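Local coordinates for molybdenum cofactor carrier protein (Chlamydomonas reinhardtii, PDB 2IZ6), which probably binds the molybdenum cofactor and carries it within the cell, at residues Ala24-Ala27 / Glu28-Val32; Lys145-Thr148 / Ser149-Ala152. One frame throughout, in Å; residues are numbered along the deposited sequence.

Contact 1 (24-32) lies at the N-terminal end of helix 28-43 and contact 2 (145-152) at the C-terminal end of helix 141-150, two helices that flank one parallel, Rossmann-like sheet. The first helix follows the central strand 15-19; the second precedes strand 155-158, at one edge of the sheet within this chain. Their centres lie about 24 Å apart and their nearest atoms about 12 Å, so they do not touch. An indirect path exists, since Gln30 of contact 1 reaches Gly138, just past strand 134-137, which leads into the helix of contact 2. Contact 1 is a surface feature that no other subunit touches, whereas contact 2 helps form a subunit interface. Neither includes a residue known to bind the cofactor.

Contact 1. Residues Ala24-Ala27 / Glu28-Val32; sequences ADTA and ENQLV
Ala27 and Gln30 are joined by reciprocal hydrogen bonds where the chain enters its helix. Ala27 N gives to the amide oxygen Gln30 OE1 at 3.1 Å, with a fairly straight N-H...O angle of 150° and the donor tilted 31° from the carbonyl plane. Gln30 N gives a weak bond back to Ala27 O at 2.9 Å, bent to 126°. Leu31 N reaches Ala27 O at 3.3 Å, the first regular helical bond. Standing right before helix 28-43 with an extended backbone, Ala27 is its N-cap, in the first helix connection after strand 15-19 of this Rossmann-like fold; OE1 of Gln30 supplies the glutamine half of a capping box, whose other half an alanine cannot give. Gln30 puts CG beside its own backbone N (chi1 -64°) and runs extended beyond it, which brings OE1 back along the entering chain, while NE2 is satisfied by Gly138 O. Shortening Gln30 to an alanine removes the amide and would probably leave Ala27 N and Gly138 O without these partners. Thr26 splits its branches: OG1 bonds to Gly22 O, and CG2 meets Leu31 CD2 at 3.5 Å, the side chains crossing at about a right angle. Both also touch helix 57-67.

Contact 2. Residues Lys145-Thr148 / Ser149-Ala152; sequences KFFT and SLDA
Phe146 holds CG anti to its backbone N (chi1 173°), while Leu150 holds CG beside its own N (chi1 -66°), and these torsions bring the leucine over one ring face. Leu150 CG stands 4.1 Å above that plane, displaced toward the rim, and CD1 comes to 3.9 Å from Phe146 CZ. The same methyl lies 4.0 Å from Phe147 CD2, with the leucine and Phe147 side by side and pointing the same way. Ser149 OG, set between its backbone N and carbonyl carbon, donates a short hydrogen bond to Phe146 O at 2.5 Å, in the carbonyl plane and on a lone pair. That oxygen also accepts Leu150 N at 3.1 Å, so two donors grip it. This is the last turn of helix 141-150, the connection of a beta-alpha-beta crossover between strands 134-137 and 155-158. Asp151 N still bonds to Phe147 O at 3.2 Å, but Asp151 itself has left helical backbone angles. Inward, Phe147 packs on Ala121, Val124 and Leu128 of helix 118-129. Across the interface, Phe146 meets Phe146 of the second subunit with ring planes about 15° apart, and each Phe146 also makes a T-shaped (edge-to-face) contact with Phe147 of the other subunit.

Contact 1. Residues Ala24-Ala27 / Glu28-Val32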
ATOM      1  N   ALA A  24      18.857  17.303  -3.254  1.00 46.83           N
ATOM      2  CA  ALA A  24      19.820  17.316  -4.361  1.00 46.88           C
ATOM      3  C   ALA A  24      19.328  17.952  -5.673  1.00 47.17           C
ATOM      4  O   ALA A  24      20.153  18.440  -6.473  1.00 47.46           O
ATOM      5  CB  ALA A  24      20.302  15.896  -4.624  1.00 47.37           C
ATOM      6  N   ASP A  25      17.999  17.958  -5.867  1.00 45.95           N
ATOM      7  CA  ASP A  25      17.326  18.208  -7.177  1.00 45.53           C
ATOM      8  C   ASP A  25      16.382  19.413  -7.144  1.00 43.62           C
ATOM      9  O   ASP A  25      15.464  19.553  -7.967  1.00 43.31           O
ATOM     10  CB  ASP A  25      16.511  16.963  -7.525  1.00 45.36           C
ATOM     11  CG  ASP A  25      17.335  15.708  -7.354  1.00 47.92           C
ATOM     12  OD1 ASP A  25      18.517  15.806  -7.731  1.00 54.38           O
ATOM     13  OD2 ASP A  25      16.858  14.685  -6.804  1.00 51.56           O
ATOM     14  N   THR A  26      16.671  20.263  -6.175  1.00 41.56           N
ATOM     15  CA  THR A  26      15.955  21.459  -5.886  1.00 38.49           C
ATOM     16  C   THR A  26      16.872  22.681  -5.967  1.00 37.29           C
ATOM     17  O   THR A  26      17.906  22.727  -5.306  1.00 40.14           O
ATOM     18  CB  THR A  26      15.455  21.283  -4.501  1.00 39.00           C
ATOM     19  OG1 THR A  26      14.649  20.078  -4.482  1.00 40.93           O
ATOM     20  CG2 THR A  26      14.650  22.469  -4.060  1.00 39.86           C
ATOM     21  N   ALA A  27      16.494  23.655  -6.779  1.00 33.74           N
ATOM     22  CA  ALA A  27      17.135  24.944  -6.832  1.00 32.67           C
ATOM     23  C   ALA A  27      16.743  25.846  -5.649  1.00 30.10           C
ATOM     24  O   ALA A  27      15.648  25.748  -5.130  1.00 27.34           O
ATOM     25  CB  ALA A  27      16.795  25.627  -8.125  1.00 33.13           C
ATOM     26  N   GLU A  28      17.627  26.761  -5.245  1.00 28.16           N
ATOM     27  CA  GLU A  28      17.317  27.655  -4.125  1.00 27.48           C
ATOM     28  C   GLU A  28      16.043  28.477  -4.307  1.00 27.12           C
ATOM     29  O   GLU A  28      15.354  28.682  -3.333  1.00 26.61           O
ATOM     30  CB  GLU A  28      18.509  28.560  -3.745  1.00 27.82           C
ATOM     31  CG  GLU A  28      19.629  27.761  -3.247  1.00 25.64           C
ATOM     32  CD  GLU A  28      20.726  28.605  -2.581  1.00 24.88           C
ATOM     33  OE1 GLU A  28      20.685  29.838  -2.726  1.00 25.12           O
ATOM     34  OE2 GLU A  28      21.537  28.025  -1.869  1.00 25.03           O
ATOM     35  N   ASN A  29      15.706  28.913  -5.520  1.00 26.69           N
ATOM     36  CA  ASN A  29      14.477  29.650  -5.772  1.00 27.88           C
ATOM     37  C   ASN A  29      13.260  28.825  -5.368  1.00 26.98           C
ATOM     38  O   ASN A  29      12.238  29.390  -4.912  1.00 25.90           O
ATOM     39  CB  ASN A  29      14.390  30.100  -7.247  1.00 30.13           C
ATOM     40  CG  ASN A  29      14.255  28.946  -8.221  1.00 36.06           C
ATOM     41  OD1 ASN A  29      13.243  28.823  -8.955  1.00 48.66           O
ATOM     42  ND2 ASN A  29      15.240  28.060  -8.208  1.00 42.81           N
ATOM     43  N   GLN A  30      13.361  27.504  -5.589  1.00 26.35           N
ATOM     44  CA  GLN A  30      12.314  26.586  -5.213  1.00 26.01           C
ATOM     45  C   GLN A  30      12.170  26.438  -3.700  1.00 24.92           C
ATOM     46  O   GLN A  30      11.040  26.367  -3.170  1.00 23.55           O
ATOM     47  CB  GLN A  30      12.471  25.258  -5.941  1.00 25.31           C
ATOM     48  CG  GLN A  30      12.323  25.424  -7.415  1.00 26.81           C
ATOM     49  CD  GLN A  30      12.682  24.147  -8.157  1.00 30.45           C
ATOM     50  OE1 GLN A  30      13.560  23.396  -7.749  1.00 36.16           O
ATOM     51  NE2 GLN A  30      11.997  23.906  -9.256  1.00 32.52           N
ATOM     52  N   LEU A  31      13.270  26.413  -2.988  1.00 22.93           N
ATOM     53  CA  LEU A  31      13.295  26.358  -1.512  1.00 22.87           C
ATOM     54  C   LEU A  31      12.599  27.594  -0.930  1.00 22.34           C
ATOM     55  O   LEU A  31      11.756  27.457  -0.042  1.00 25.03           O
ATOM     56  CB  LEU A  31      14.745  26.259  -0.969  1.00 22.52           C
ATOM     57  CG  LEU A  31      15.480  24.970  -1.287  1.00 21.30           C
ATOM     58  CD1 LEU A  31      16.887  25.125  -0.787  1.00 23.84           C
ATOM     59  CD2 LEU A  31      14.707  23.720  -0.741  1.00 23.58           C
ATOM     60  N   VAL A  32      12.891  28.757  -1.497  1.00 23.65           N
ATOM     61  CA  VAL A  32      12.352  30.026  -1.052  1.00 23.79           C
ATOM     62  C   VAL A  32      10.843  29.989  -1.399  1.00 23.15           C
ATOM     63  O   VAL A  32      10.027  30.359  -0.553  1.00 24.83           O
ATOM     64  CB  VAL A  32      13.004  31.218  -1.781  1.00 26.48           C
ATOM     65  CG1 VAL A  32      12.258  32.516  -1.474  1.00 25.47           C
ATOM     66  CG2 VAL A  32      14.439  31.300  -1.404  1.00 25.66           C
TER

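Contact 2. Residues Lys145-Thr148 / Ser149-Ala152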
ATOM      1  N   LYS A 145       3.265  21.603 -19.994  1.00 24.33           N
ATOM      2  CA  LYS A 145       2.584  21.193 -21.224  1.00 25.40           C
ATOM      3  C   LYS A 145       2.075  19.747 -21.125  1.00 24.18           C
ATOM      4  O   LYS A 145       0.936  19.446 -21.478  1.00 26.49           O
ATOM      5  CB  LYS A 145       3.550  21.335 -22.435  1.00 26.73           C
ATOM      6  CG  LYS A 145       3.786  22.797 -22.794  1.00 30.10           C
ATOM      7  CD  LYS A 145       4.678  22.991 -24.039  1.00 32.05           C
ATOM      8  CE  LYS A 145       5.627  24.257 -23.898  1.00 34.65           C
ATOM      9  NZ  LYS A 145       5.351  25.514 -24.731  1.00 42.06           N
ATOM     10  N   PHE A 146       2.890  18.863 -20.557  1.00 23.75           N
ATOM     11  CA  PHE A 146       2.517  17.455 -20.409  1.00 24.58           C
ATOM     12  C   PHE A 146       1.291  17.258 -19.491  1.00 23.65           C
ATOM     13  O   PHE A 146       0.280  16.672 -19.888  1.00 25.35           O
ATOM     14  CB  PHE A 146       3.695  16.628 -19.942  1.00 24.46           C
ATOM     15  CG  PHE A 146       3.298  15.195 -19.604  1.00 25.49           C
ATOM     16  CD1 PHE A 146       2.867  14.329 -20.584  1.00 27.58           C
ATOM     17  CD2 PHE A 146       3.299  14.753 -18.282  1.00 26.88           C
ATOM     18  CE1 PHE A 146       2.476  12.984 -20.241  1.00 25.21           C
ATOM     19  CE2 PHE A 146       2.964  13.447 -17.953  1.00 27.92           C
ATOM     20  CZ  PHE A 146       2.534  12.595 -18.901  1.00 25.97           C
ATOM     21  N   PHE A 147       1.303  17.898 -18.310  1.00 23.80           N
ATOM     22  CA  PHE A 147       0.216  17.694 -17.362  1.00 25.02           C
ATOM     23  C   PHE A 147      -1.004  18.361 -17.886  1.00 23.56           C
ATOM     24  O   PHE A 147      -2.121  17.867 -17.765  1.00 24.48           O
ATOM     25  CB  PHE A 147       0.623  18.147 -15.904  1.00 24.86           C
ATOM     26  CG  PHE A 147       1.585  17.203 -15.266  1.00 26.57           C
ATOM     27  CD1 PHE A 147       2.851  17.548 -15.004  1.00 25.65           C
ATOM     28  CD2 PHE A 147       1.201  15.892 -15.026  1.00 28.50           C
ATOM     29  CE1 PHE A 147       3.771  16.600 -14.485  1.00 27.33           C
ATOM     30  CE2 PHE A 147       2.116  14.960 -14.480  1.00 27.18           C
ATOM     31  CZ  PHE A 147       3.351  15.315 -14.254  1.00 26.23           C
ATOM     32  N   THR A 148      -0.836  19.527 -18.522  1.00 25.04           N
ATOM     33  CA  THR A 148      -2.020  20.134 -19.170  1.00 25.76           C
ATOM     34  C   THR A 148      -2.630  19.248 -20.271  1.00 25.58           C
ATOM     35  O   THR A 148      -3.846  19.212 -20.419  1.00 27.20           O
ATOM     36  CB  THR A 148      -1.711  21.542 -19.745  1.00 27.24           C
ATOM     37  OG1 THR A 148      -1.241  22.380 -18.693  1.00 27.30           O
ATOM     38  CG2 THR A 148      -2.960  22.151 -20.446  1.00 27.15           C
ATOM     39  N   SER A 149      -1.825  18.537 -21.020  1.00 26.61           N
ATOM     40  CA  SER A 149      -2.385  17.551 -21.978  1.00 28.15           C
ATOM     41  C   SER A 149      -3.127  16.403 -21.301  1.00 28.81           C
ATOM     42  O   SER A 149      -4.041  15.854 -21.928  1.00 29.96           O
ATOM     43  CB  SER A 149      -1.307  16.939 -22.901  1.00 29.93           C
ATOM     44  OG  SER A 149      -0.373  16.035 -22.250  1.00 34.77           O
ATOM     45  N   LEU A 150      -2.711  15.996 -20.088  1.00 28.79           N
ATOM     46  CA  LEU A 150      -3.430  14.929 -19.352  1.00 29.16           C
ATOM     47  C   LEU A 150      -4.809  15.336 -18.935  1.00 29.16           C
ATOM     48  O   LEU A 150      -5.746  14.535 -19.000  1.00 30.81           O
ATOM     49  CB  LEU A 150      -2.692  14.414 -18.103  1.00 29.36           C
ATOM     50  CG  LEU A 150      -1.384  13.672 -18.317  1.00 28.30           C
ATOM     51  CD1 LEU A 150      -0.864  13.177 -17.019  1.00 31.63           C
ATOM     52  CD2 LEU A 150      -1.518  12.500 -19.314  1.00 30.00           C
ATOM     53  N   ASP A 151      -4.947  16.565 -18.445  1.00 28.58           N
ATOM     54  CA  ASP A 151      -6.250  17.085 -18.064  1.00 29.31           C
ATOM     55  C   ASP A 151      -6.203  18.590 -17.940  1.00 29.08           C
ATOM     56  O   ASP A 151      -5.764  19.136 -16.925  1.00 28.74           O
ATOM     57  CB  ASP A 151      -6.743  16.428 -16.754  1.00 28.79           C
ATOM     58  CG  ASP A 151      -8.208  16.695 -16.494  1.00 31.27           C
ATOM     59  OD1 ASP A 151      -8.667  17.831 -16.736  1.00 32.30           O
ATOM     60  OD2 ASP A 151      -8.904  15.784 -15.997  1.00 34.54           O
ATOM     61  N   ALA A 152      -6.651  19.283 -18.990  1.00 29.29           N
ATOM     62  CA  ALA A 152      -6.504  20.727 -19.028  1.00 29.03           C
ATOM     63  C   ALA A 152      -7.343  21.381 -17.943  1.00 29.03           C
ATOM     64  O   ALA A 152      -6.956  22.417 -17.443  1.00 32.81           O
ATOM     65  CB  ALA A 152      -6.892  21.287 -20.421  1.00 29.69           C
TER